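Local coordinates for unknown protein (Galdieria sulphuraria, PDB 2NYI) that is of unknown function but carries tandem ACT domains, a fold that in many relatives binds amino acids or other small regulatory ligands, at residues 13-16 with 17-20; 22-25 with 26-30; 151-154 with 155-158. One frame throughout, in Å; residues are numbered along the deposited sequence.

Contact 1 of 3, residues 13-16 with 17-20; sequences SDRV and GIVH
R15 to I18 form a type II beta turn that carries the chain from strand 4-13 into helix 18-28, with G17 as the N-cap at a positive phi, where a side chain would collide with V16 O.

The R15 side chain runs forward alongside the turn toward the helix start. With chi1 at 61°, its CG sits between the backbone N and the carbonyl carbon, and R15 CG comes to 3.6 Å from I18 CG1. Beyond CG the chain runs extended as far as NE. The guanidinium then places one face over I18, with I18 CG1 3.9 Å from its plane, above the centre. R15 NH1 donates to V16 O at 3.0 Å, with an N-H...O angle of 148°. V16 O lies close to the guanidinium plane. R15 NH2 forms a salt bridge with D21, one turn into the helix. Two polar partners thus fix the rotation of the group.

I18 reaches back under the loop. Its CD1 lies 3.4 Å from R15 N and 3.7 Å from D14 OD1. F45, L69 and F72 also pack on I18. V16 packs against N120 of the second subunit.

A glycine in the turn between the first strand and first helix, here with the sequence DRVG, is a recurrent feature of ACT domains. In relatives this region often lies near the ligand site, though no such site is established here.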
loop_
_atom_site.group_PDB
_atom_site.type_symbol
_atom_site.label_atom_id
_atom_site.label_comp_id
_atom_site.label_asym_id
_atom_site.label_seq_id
_atom_site.Cartn_x
_atom_site.Cartn_y
_atom_site.Cartn_z
ATOM N N SER A 13 -5.970 3.111 -12.688
ATOM C CA SER A 13 -4.989 4.159 -12.974
ATOM C C SER A 13 -5.189 5.322 -12.025
ATOM O O SER A 13 -6.326 5.744 -11.757
ATOM C CB SER A 13 -5.105 4.646 -14.422
ATOM O OG SER A 13 -4.984 3.544 -15.301
ATOM N N ASP A 14 -4.082 5.844 -11.516
ATOM C CA ASP A 14 -4.115 6.938 -10.549
ATOM C C ASP A 14 -4.620 8.250 -11.154
ATOM O O ASP A 14 -4.342 8.597 -12.328
ATOM C CB ASP A 14 -2.736 7.140 -9.923
ATOM C CG ASP A 14 -2.778 8.027 -8.689
ATOM O OD1 ASP A 14 -3.777 7.961 -7.933
ATOM O OD2 ASP A 14 -1.817 8.788 -8.469
ATOM N N ARG A 15 -5.355 8.983 -10.326
ATOM C CA ARG A 15 -5.802 10.336 -10.665
ATOM C C ARG A 15 -6.200 11.012 -9.359
ATOM O O ARG A 15 -6.416 10.346 -8.349
ATOM C CB ARG A 15 -6.982 10.291 -11.639
ATOM C CG ARG A 15 -8.220 9.576 -11.094
ATOM C CD ARG A 15 -9.497 10.053 -11.728
ATOM N NE ARG A 15 -10.652 9.245 -11.321
ATOM C CZ ARG A 15 -11.415 9.463 -10.252
ATOM N NH1 ARG A 15 -11.176 10.477 -9.434
ATOM N NH2 ARG A 15 -12.441 8.642 -10.009
ATOM N N VAL A 16 -6.305 12.342 -9.379
ATOM C CA VAL A 16 -6.752 13.063 -8.203
ATOM C C VAL A 16 -8.208 12.666 -7.930
ATOM O O VAL A 16 -8.999 12.491 -8.871
ATOM C CB VAL A 16 -6.598 14.596 -8.395
ATOM C CG1 VAL A 16 -7.340 15.363 -7.308
ATOM C CG2 VAL A 16 -5.113 14.977 -8.386
ATOM N N GLY A 17 -8.541 12.484 -6.657
ATOM C CA GLY A 17 -9.939 12.334 -6.260
ATOM C C GLY A 17 -10.460 10.924 -6.116
ATOM O O GLY A 17 -11.650 10.740 -5.897
ATOM N N ILE A 18 -9.600 9.923 -6.275
ATOM C CA ILE A 18 -10.066 8.517 -6.136
ATOM C C ILE A 18 -10.539 8.223 -4.711
ATOM O O ILE A 18 -11.684 7.769 -4.501
ATOM C CB ILE A 18 -8.991 7.480 -6.562
ATOM C CG1 ILE A 18 -8.609 7.687 -8.017
ATOM C CG2 ILE A 18 -9.529 5.985 -6.348
ATOM C CD1 ILE A 18 -7.321 6.927 -8.414
ATOM N N VAL A 19 -9.676 8.511 -3.731
ATOM C CA VAL A 19 -10.035 8.271 -2.342
ATOM C C VAL A 19 -11.285 9.091 -2.011
ATOM O O VAL A 19 -12.180 8.613 -1.289
ATOM C CB VAL A 19 -8.915 8.574 -1.346
ATOM C CG1 VAL A 19 -9.389 8.220 0.072
ATOM C CG2 VAL A 19 -7.618 7.748 -1.691
ATOM N N HIS A 20 -11.348 10.335 -2.505
ATOM C CA HIS A 20 -12.552 11.117 -2.236
ATOM C C HIS A 20 -13.829 10.481 -2.800
ATOM O O HIS A 20 -14.852 10.400 -2.097
ATOM C CB HIS A 20 -12.426 12.569 -2.681
ATOM C CG HIS A 20 -13.675 13.351 -2.415
ATOM N ND1 HIS A 20 -14.488 13.805 -3.427
ATOM C CD2 HIS A 20 -14.316 13.638 -1.257
ATOM C CE1 HIS A 20 -15.547 14.404 -2.902
ATOM N NE2 HIS A 20 -15.467 14.316 -1.588
#

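Contact 2 of 3, residues 22-25 with 26-30; sequences FSWA and LKNIS
F22 and L26 meet one helical turn apart, and their contact is the main apolar one. F22 CE2 lies 3.4 Å from L26 CD1, and F22 CZ is 3.9 Å from the same methyl. The methyl approaches the ring obliquely. F22 CG is anti to the backbone N (chi1 -180°), which sends the ring to the sheet side of the helix. V8, V10, M47 and V49 touch it there. L65 of helix 59-68 touches F22, A25 and L26. Replacing this phenylalanine by alanine is likely to open a gap between helix and sheet and leave L26 CD1 without its aromatic neighbour.

The helical backbone bonds run from L26 N to F22 O, from K27 N to S23 O at 3.0 Å, and from N28 N to W24 O at 3.0 Å. The next bond, I29 N to A25 O, is weak at 3.4 Å. S30 has positive phi and is the C-prime residue of a Schellman motif. S30 N bonds to K27 O, and A31 N to L26 O.

The CH-pi and water contacts involve N28, which has two conformers, so its side-chain details are less certain. In one of them, N28 CB sits over a face of the W24 six-membered ring, 4.2 Å from its centroid. The amide lies 18° from the ring plane. A water accepts from N28 ND2 and donates to A25 O.

One face of the helix end is thus apolar and buried against the sheet and helix 59-68. Another, with S23, W24 and K27, meets the second subunit, and N28 takes a bridging water.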
loop_
_atom_site.group_PDB
_atom_site.type_symbol
_atom_site.label_atom_id
_atom_site.label_comp_id
_atom_site.label_asym_id
_atom_site.label_seq_id
_atom_site.Cartn_x
_atom_site.Cartn_y
_atom_site.Cartn_z
ATOM N N PHE A 22 -14.415 7.399 -3.601
ATOM C CA PHE A 22 -14.633 6.179 -2.803
ATOM C C PHE A 22 -15.357 6.499 -1.482
ATOM O O PHE A 22 -16.385 5.883 -1.137
ATOM C CB PHE A 22 -13.260 5.527 -2.525
ATOM C CG PHE A 22 -13.334 4.261 -1.723
ATOM C CD1 PHE A 22 -13.335 3.023 -2.353
ATOM C CD2 PHE A 22 -13.379 4.308 -0.329
ATOM C CE1 PHE A 22 -13.386 1.841 -1.590
ATOM C CE2 PHE A 22 -13.438 3.133 0.429
ATOM C CZ PHE A 22 -13.450 1.905 -0.214
ATOM N N SER A 23 -14.816 7.485 -0.765
ATOM C CA SER A 23 -15.300 7.877 0.565
ATOM C C SER A 23 -16.684 8.503 0.475
ATOM O O SER A 23 -17.554 8.246 1.319
ATOM C CB SER A 23 -14.321 8.885 1.177
ATOM O OG SER A 23 -13.062 8.257 1.351
ATOM N N TRP A 24 -16.883 9.331 -0.546
ATOM C CA TRP A 24 -18.194 9.921 -0.785
ATOM C C TRP A 24 -19.241 8.818 -0.990
ATOM O O TRP A 24 -20.342 8.866 -0.414
ATOM C CB TRP A 24 -18.150 10.878 -1.980
ATOM C CG TRP A 24 -19.449 11.565 -2.156
ATOM C CD1 TRP A 24 -19.821 12.764 -1.620
ATOM C CD2 TRP A 24 -20.595 11.062 -2.865
ATOM N NE1 TRP A 24 -21.125 13.053 -1.977
ATOM C CE2 TRP A 24 -21.617 12.031 -2.744
ATOM C CE3 TRP A 24 -20.849 9.897 -3.604
ATOM C CZ2 TRP A 24 -22.881 11.865 -3.325
ATOM C CZ3 TRP A 24 -22.113 9.734 -4.188
ATOM C CH2 TRP A 24 -23.106 10.717 -4.042
ATOM N N ALA A 25 -18.890 7.813 -1.794
ATOM C CA ALA A 25 -19.827 6.735 -2.128
ATOM C C ALA A 25 -20.262 5.952 -0.898
ATOM O O ALA A 25 -21.444 5.643 -0.743
ATOM C CB ALA A 25 -19.213 5.793 -3.178
ATOM N N LEU A 26 -19.306 5.623 -0.034
ATOM C CA LEU A 26 -19.578 4.891 1.211
ATOM C C LEU A 26 -20.411 5.731 2.174
ATOM O O LEU A 26 -21.334 5.218 2.804
ATOM C CB LEU A 26 -18.273 4.489 1.905
ATOM C CG LEU A 26 -17.390 3.470 1.186
ATOM C CD1 LEU A 26 -16.333 2.926 2.178
ATOM C CD2 LEU A 26 -18.218 2.346 0.619
ATOM N N LYS A 27 -20.080 7.017 2.280
ATOM C CA LYS A 27 -20.828 7.927 3.179
ATOM C C LYS A 27 -22.298 7.969 2.785
ATOM O O LYS A 27 -23.191 7.951 3.648
ATOM C CB LYS A 27 -20.231 9.341 3.166
ATOM C CG LYS A 27 -20.911 10.279 4.170
ATOM C CD LYS A 27 -20.425 11.721 4.076
ATOM C CE LYS A 27 -21.172 12.566 5.121
ATOM N NZ LYS A 27 -20.551 13.887 5.392
ATOM N N ASN A 28 -22.522 8.025 1.469
ATOM C CA ASN A 28 -23.836 8.096 0.839
ATOM C C ASN A 28 -24.727 6.903 1.203
ATOM O O ASN A 28 -25.948 7.051 1.327
ATOM C CB ASN A 28 -23.659 8.209 -0.689
ATOM C CG ASN A 28 -24.961 8.476 -1.433
ATOM O OD1 ASN A 28 -25.694 9.415 -1.116
ATOM N ND2 ASN A 28 -25.233 7.666 -2.466
ATOM N N ILE A 29 -24.104 5.739 1.395
ATOM C CA ILE A 29 -24.835 4.491 1.719
ATOM C C ILE A 29 -24.720 4.133 3.209
ATOM O O ILE A 29 -25.073 3.025 3.606
ATOM C CB ILE A 29 -24.424 3.268 0.836
ATOM C CG1 ILE A 29 -22.918 2.935 0.993
ATOM C CG2 ILE A 29 -24.818 3.491 -0.637
ATOM C CD1 ILE A 29 -22.494 1.587 0.361
ATOM N N SER A 30 -24.238 5.080 4.019
ATOM C CA SER A 30 -24.056 4.907 5.475
ATOM C C SER A 30 -23.125 3.736 5.850
ATOM O O SER A 30 -23.349 3.028 6.844
ATOM C CB SER A 30 -25.409 4.791 6.204
ATOM O OG SER A 30 -26.224 5.908 5.894
HETATM O O HOH W 1 -23.177 5.987 -2.996
#

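Contact 3 of 3, residues 151-154 with 155-158; sequences LYQE and VVTA
Y152 turns one ring face to V156, four residues on. From CB, the side chain leaves with CG anti to the backbone N (chi1 177°), which brings the ring across V156 at an oblique angle. CE1 and CE2 of Y152 lie 3.8 Å and 3.9 Å from V156 CG2. Y152 CZ is nearest, at 3.6 Å. The methyl is 18° off the ring normal, a CH-pi contact, and is offset toward the rim. At the tip, Y152 OH also lies 3.9 Å from V156 CG2. It is hydrogen-bonded to L172 O of strand 169-174, which ties the start of the helix to an outer strand.

Helix 152-166 is the second helix of the C-terminal beta-alpha-beta-beta-alpha-beta unit, the ACT fold, with strand order 2-3-1-4. V155 is buried and packs on L172 and K117.

On the exposed side, Q153 bends at chi2 (47°) and brings its amide to T157. Q153 NE2 donates to T157 OG1 at 3.0 Å. The hydroxyl lies nearly in the amide plane. The same NE2 passes 3.9 Å from V156 CG1. The helical backbone bonds here are V155 N to L151 O, V156 N to Y152 O, T157 N to Q153 O and A158 N to E154 O.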
loop_
_atom_site.group_PDB
_atom_site.type_symbol
_atom_site.label_atom_id
_atom_site.label_comp_id
_atom_site.label_asym_id
_atom_site.label_seq_id
_atom_site.Cartn_x
_atom_site.Cartn_y
_atom_site.Cartn_z
ATOM N N LEU A 151 11.682 -18.706 15.648
ATOM C CA LEU A 151 12.426 -18.769 14.376
ATOM C C LEU A 151 13.370 -17.582 14.147
ATOM O O LEU A 151 14.084 -17.559 13.137
ATOM C CB LEU A 151 11.457 -18.858 13.180
ATOM C CG LEU A 151 10.394 -19.963 13.131
ATOM C CD1 LEU A 151 9.611 -19.958 11.822
ATOM C CD2 LEU A 151 10.993 -21.343 13.386
ATOM N N TYR A 152 13.372 -16.603 15.052
ATOM C CA TYR A 152 14.121 -15.346 14.838
ATOM C C TYR A 152 15.575 -15.622 14.462
ATOM O O TYR A 152 16.046 -15.149 13.430
ATOM C CB TYR A 152 14.063 -14.451 16.075
ATOM C CG TYR A 152 14.870 -13.161 15.952
ATOM C CD1 TYR A 152 14.421 -12.111 15.139
ATOM C CD2 TYR A 152 16.079 -12.997 16.636
ATOM C CE1 TYR A 152 15.160 -10.917 15.017
ATOM C CE2 TYR A 152 16.826 -11.806 16.519
ATOM C CZ TYR A 152 16.347 -10.773 15.710
ATOM O OH TYR A 152 17.055 -9.593 15.583
ATOM N N GLN A 153 16.276 -16.407 15.287
ATOM C CA GLN A 153 17.708 -16.616 15.055
ATOM C C GLN A 153 17.983 -17.286 13.710
ATOM O O GLN A 153 18.880 -16.855 12.972
ATOM C CB GLN A 153 18.397 -17.346 16.224
ATOM C CG GLN A 153 19.931 -17.410 16.086
ATOM C CD GLN A 153 20.559 -16.060 15.711
ATOM O OE1 GLN A 153 20.433 -15.071 16.445
ATOM N NE2 GLN A 153 21.238 -16.020 14.559
ATOM N N GLU A 154 17.198 -18.300 13.351
ATOM C CA GLU A 154 17.432 -18.946 12.052
ATOM C C GLU A 154 17.083 -18.069 10.849
ATOM O O GLU A 154 17.700 -18.200 9.783
ATOM C CB GLU A 154 16.753 -20.307 11.954
ATOM C CG GLU A 154 15.274 -20.297 11.757
ATOM C CD GLU A 154 14.699 -21.677 12.005
ATOM O OE1 GLU A 154 14.910 -22.201 13.120
ATOM O OE2 GLU A 154 14.068 -22.236 11.086
ATOM N N VAL A 155 16.087 -17.196 11.014
ATOM C CA VAL A 155 15.783 -16.169 10.001
ATOM C C VAL A 155 16.986 -15.242 9.824
ATOM O O VAL A 155 17.443 -15.023 8.679
ATOM C CB VAL A 155 14.513 -15.361 10.357
ATOM C CG1 VAL A 155 14.321 -14.160 9.388
ATOM C CG2 VAL A 155 13.277 -16.282 10.321
ATOM N N VAL A 156 17.512 -14.750 10.950
ATOM C CA VAL A 156 18.681 -13.852 10.989
ATOM C C VAL A 156 19.885 -14.509 10.323
ATOM O O VAL A 156 20.592 -13.869 9.525
ATOM C CB VAL A 156 18.997 -13.370 12.441
ATOM C CG1 VAL A 156 20.426 -12.808 12.578
ATOM C CG2 VAL A 156 17.964 -12.314 12.874
ATOM N N THR A 157 20.100 -15.787 10.638
ATOM C CA THR A 157 21.209 -16.545 10.060
ATOM C C THR A 157 21.049 -16.683 8.535
ATOM O O THR A 157 22.018 -16.501 7.781
ATOM C CB THR A 157 21.379 -17.920 10.757
ATOM O OG1 THR A 157 21.819 -17.720 12.112
ATOM C CG2 THR A 157 22.400 -18.799 10.023
ATOM N N ALA A 158 19.837 -16.994 8.084
ATOM C CA ALA A 158 19.528 -17.049 6.642
ATOM C C ALA A 158 19.686 -15.693 5.956
ATOM O O ALA A 158 20.190 -15.625 4.821
ATOM C CB ALA A 158 18.134 -17.616 6.409
#

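Contacts 1 and 2 follow one another on helix 18-28, with centres about 15 Å apart. Contact 1 starts the helix and contact 2 ends it. Both touch the second subunit, where helix 106-116 meets H20 through E108 and packs on V19, S23 and W24. Contact 3 lies in the other ACT unit of the chain, on the opposite side of its centre. Its centre is about 41 Å from that of contact 1 and 45 Å from that of contact 2. The nearest atoms are about 33 Å away in each case. No residue of the second subunit touches contact 3. None of the three can be tied to a known active site.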